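Caspase-1 subunit p19/18 (Spodoptera frugiperda, PDB 1M72) is a cysteine protease that probably acts in the caspase cascade executing apoptosis, working as a heterotetramer of large and small subunits. Local coordinates at residues T217-I221 against L222-T226. Numbering follows the deposited sequence.
Sequences TERDI and LTLLT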
ATOM      1  N   THR C 217     -10.061 -18.870   0.197  1.00 33.54           N
ATOM      2  CA  THR C 217     -10.170 -19.505   1.506  1.00 30.92           C
ATOM      3  C   THR C 217      -8.837 -19.848   2.138  1.00 30.51           C
ATOM      4  O   THR C 217      -8.708 -19.869   3.350  1.00 28.59           O
ATOM      5  CB  THR C 217     -10.958 -20.839   1.400  1.00 32.33           C
ATOM      6  OG1 THR C 217     -12.270 -20.610   0.847  1.00 32.20           O
ATOM      7  CG2 THR C 217     -11.101 -21.444   2.762  1.00 37.82           C
ATOM      8  N   GLU C 218      -7.829 -20.085   1.309  1.00 32.37           N
ATOM      9  CA  GLU C 218      -6.544 -20.552   1.802  1.00 34.30           C
ATOM     10  C   GLU C 218      -5.346 -19.676   1.699  1.00 32.98           C
ATOM     11  O   GLU C 218      -4.347 -19.956   2.351  1.00 34.87           O
ATOM     12  CB  GLU C 218      -6.174 -21.846   1.088  1.00 36.42           C
ATOM     13  CG  GLU C 218      -7.319 -22.786   0.892  1.00 45.86           C
ATOM     14  CD  GLU C 218      -7.261 -23.495  -0.461  1.00 51.24           C
ATOM     15  OE1 GLU C 218      -7.544 -22.828  -1.501  1.00 51.79           O
ATOM     16  OE2 GLU C 218      -6.926 -24.709  -0.467  1.00 49.66           O
ATOM     17  N   ARG C 219      -5.407 -18.640   0.880  1.00 30.45           N
ATOM     18  CA  ARG C 219      -4.240 -17.801   0.684  1.00 27.47           C
ATOM     19  C   ARG C 219      -4.347 -16.506   1.477  1.00 28.83           C
ATOM     20  O   ARG C 219      -5.441 -15.976   1.613  1.00 25.38           O
ATOM     21  CB  ARG C 219      -4.143 -17.561  -0.806  1.00 26.65           C
ATOM     22  CG  ARG C 219      -3.137 -16.604  -1.287  1.00 30.20           C
ATOM     23  CD  ARG C 219      -3.048 -16.774  -2.791  1.00 32.76           C
ATOM     24  NE  ARG C 219      -2.395 -18.035  -3.118  1.00 39.21           N
ATOM     25  CZ  ARG C 219      -2.276 -18.558  -4.339  1.00 40.44           C
ATOM     26  NH1 ARG C 219      -2.777 -17.946  -5.416  1.00 38.61           N
ATOM     27  NH2 ARG C 219      -1.619 -19.707  -4.473  1.00 42.60           N
ATOM     28  N   ASP C 220      -3.232 -16.007   2.030  1.00 27.63           N
ATOM     29  CA  ASP C 220      -3.315 -14.748   2.760  1.00 28.18           C
ATOM     30  C   ASP C 220      -3.572 -13.583   1.760  1.00 27.13           C
ATOM     31  O   ASP C 220      -3.153 -13.628   0.578  1.00 24.40           O
ATOM     32  CB  ASP C 220      -2.079 -14.527   3.631  1.00 27.67           C
ATOM     33  CG  ASP C 220      -0.897 -13.975   2.864  1.00 32.85           C
ATOM     34  OD1 ASP C 220      -0.851 -12.733   2.674  1.00 32.37           O
ATOM     35  OD2 ASP C 220      -0.028 -14.790   2.453  1.00 33.04           O
ATOM     36  N   ILE C 221      -4.296 -12.583   2.269  1.00 23.90           N
ATOM     37  CA  ILE C 221      -4.769 -11.436   1.516  1.00 23.29           C
ATOM     38  C   ILE C 221      -3.683 -10.707   0.719  1.00 22.05           C
ATOM     39  O   ILE C 221      -3.861 -10.449  -0.482  1.00 19.15           O
ATOM     40  CB  ILE C 221      -5.602 -10.454   2.475  1.00 26.11           C
ATOM     41  CG1 ILE C 221      -6.579  -9.597   1.653  1.00 27.89           C
ATOM     42  CG2 ILE C 221      -4.682  -9.490   3.215  1.00 24.15           C
ATOM     43  CD1 ILE C 221      -7.348 -10.371   0.655  1.00 26.04           C
ATOM     44  N   LEU C 222      -2.550 -10.411   1.353  1.00 20.73           N
ATOM     45  CA  LEU C 222      -1.483  -9.739   0.620  1.00 20.32           C
ATOM     46  C   LEU C 222      -0.963 -10.601  -0.550  1.00 21.42           C
ATOM     47  O   LEU C 222      -0.805 -10.093  -1.659  1.00 19.47           O
ATOM     48  CB  LEU C 222      -0.367  -9.294   1.581  1.00 14.81           C
ATOM     49  CG  LEU C 222      -0.908  -8.173   2.513  1.00 19.22           C
ATOM     50  CD1 LEU C 222       0.221  -7.557   3.309  1.00 12.90           C
ATOM     51  CD2 LEU C 222      -1.627  -7.067   1.692  1.00 14.14           C
ATOM     52  N   THR C 223      -0.780 -11.909  -0.328  1.00 22.56           N
ATOM     53  CA  THR C 223      -0.291 -12.790  -1.386  1.00 22.21           C
ATOM     54  C   THR C 223      -1.301 -12.886  -2.508  1.00 21.94           C
ATOM     55  O   THR C 223      -0.962 -12.916  -3.701  1.00 22.73           O
ATOM     56  CB  THR C 223      -0.011 -14.187  -0.850  1.00 24.00           C
ATOM     57  OG1 THR C 223       1.073 -14.113   0.091  1.00 25.04           O
ATOM     58  CG2 THR C 223       0.349 -15.138  -1.991  1.00 20.63           C
ATOM     59  N   LEU C 224      -2.553 -12.904  -2.102  1.00 21.97           N
ATOM     60  CA  LEU C 224      -3.668 -12.989  -3.028  1.00 24.51           C
ATOM     61  C   LEU C 224      -3.741 -11.728  -3.911  1.00 23.70           C
ATOM     62  O   LEU C 224      -3.903 -11.829  -5.105  1.00 20.45           O
ATOM     63  CB  LEU C 224      -4.951 -13.151  -2.228  1.00 23.49           C
ATOM     64  CG  LEU C 224      -6.131 -13.575  -3.082  1.00 31.33           C
ATOM     65  CD1 LEU C 224      -6.938 -14.660  -2.313  1.00 33.20           C
ATOM     66  CD2 LEU C 224      -6.970 -12.354  -3.438  1.00 25.69           C
ATOM     67  N   LEU C 225      -3.629 -10.547  -3.291  1.00 22.42           N
ATOM     68  CA  LEU C 225      -3.677  -9.304  -4.033  1.00 20.11           C
ATOM     69  C   LEU C 225      -2.402  -9.157  -4.878  1.00 20.21           C
ATOM     70  O   LEU C 225      -2.425  -8.459  -5.886  1.00 16.26           O
ATOM     71  CB  LEU C 225      -3.905  -8.111  -3.079  1.00 18.99           C
ATOM     72  CG  LEU C 225      -5.353  -8.096  -2.534  1.00 16.55           C
ATOM     73  CD1 LEU C 225      -5.601  -6.945  -1.535  1.00 12.64           C
ATOM     74  CD2 LEU C 225      -6.303  -8.018  -3.743  1.00 18.63           C
ATOM     75  N   THR C 226      -1.306  -9.836  -4.491  1.00 18.38           N
ATOM     76  CA  THR C 226      -0.100  -9.789  -5.306  1.00 17.89           C
ATOM     77  C   THR C 226      -0.435 -10.490  -6.643  1.00 21.00           C
ATOM     78  O   THR C 226      -0.128  -9.977  -7.718  1.00 20.92           O
ATOM     79  CB  THR C 226       1.049 -10.511  -4.663  1.00 17.18           C
ATOM     80  OG1 THR C 226       1.535  -9.735  -3.567  1.00 20.99           O
ATOM     81  CG2 THR C 226       2.175 -10.709  -5.654  1.00 16.46           C
TER
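Arg219 lays the aliphatic part of its side chain across the first turn of helix 221-235, its CG 3.8 Å from Thr223 CG2. A long, flexible residue suits this place: CG anti to the backbone N (chi1 173°) sends the methylenes over Thr223 and Leu224, while the guanidinium reaches a weak, long ion pair with Glu211 on helix 203-215. Asp220 is the N-cap, where aspartate suits because its short side chain can accept from a first-turn N-H. With CG between the backbone N and the carbonyl carbon (chi1 81°), OD1 accepts from Thr223 N at 3.1 Å, approached from above the carboxylate plane. OD2 accepts from Thr223 OG1 at 2.7 Å on its syn side, though 31° out of that plane, so two bonds fix the carboxylate's rotation; threonine suits 223 by adding this hydroxyl to its methyl against Arg219. Asp220 O accepts from Leu224 N at 2.8 Å. Ile221 O likewise accepts from Leu225 N; its beta-branched side chain serves two neighbours, CG2 meeting Leu222 CG and CG1 lying by Leu225 CD1, and all three rest on Leu183 of strand 182-186 in the caspase sheet. Leu222 also packs on Thr226 of the second subunit. A negative charge at a helix's amino end should interact favourably with its dipole, consistent with Asp220 staying ionised.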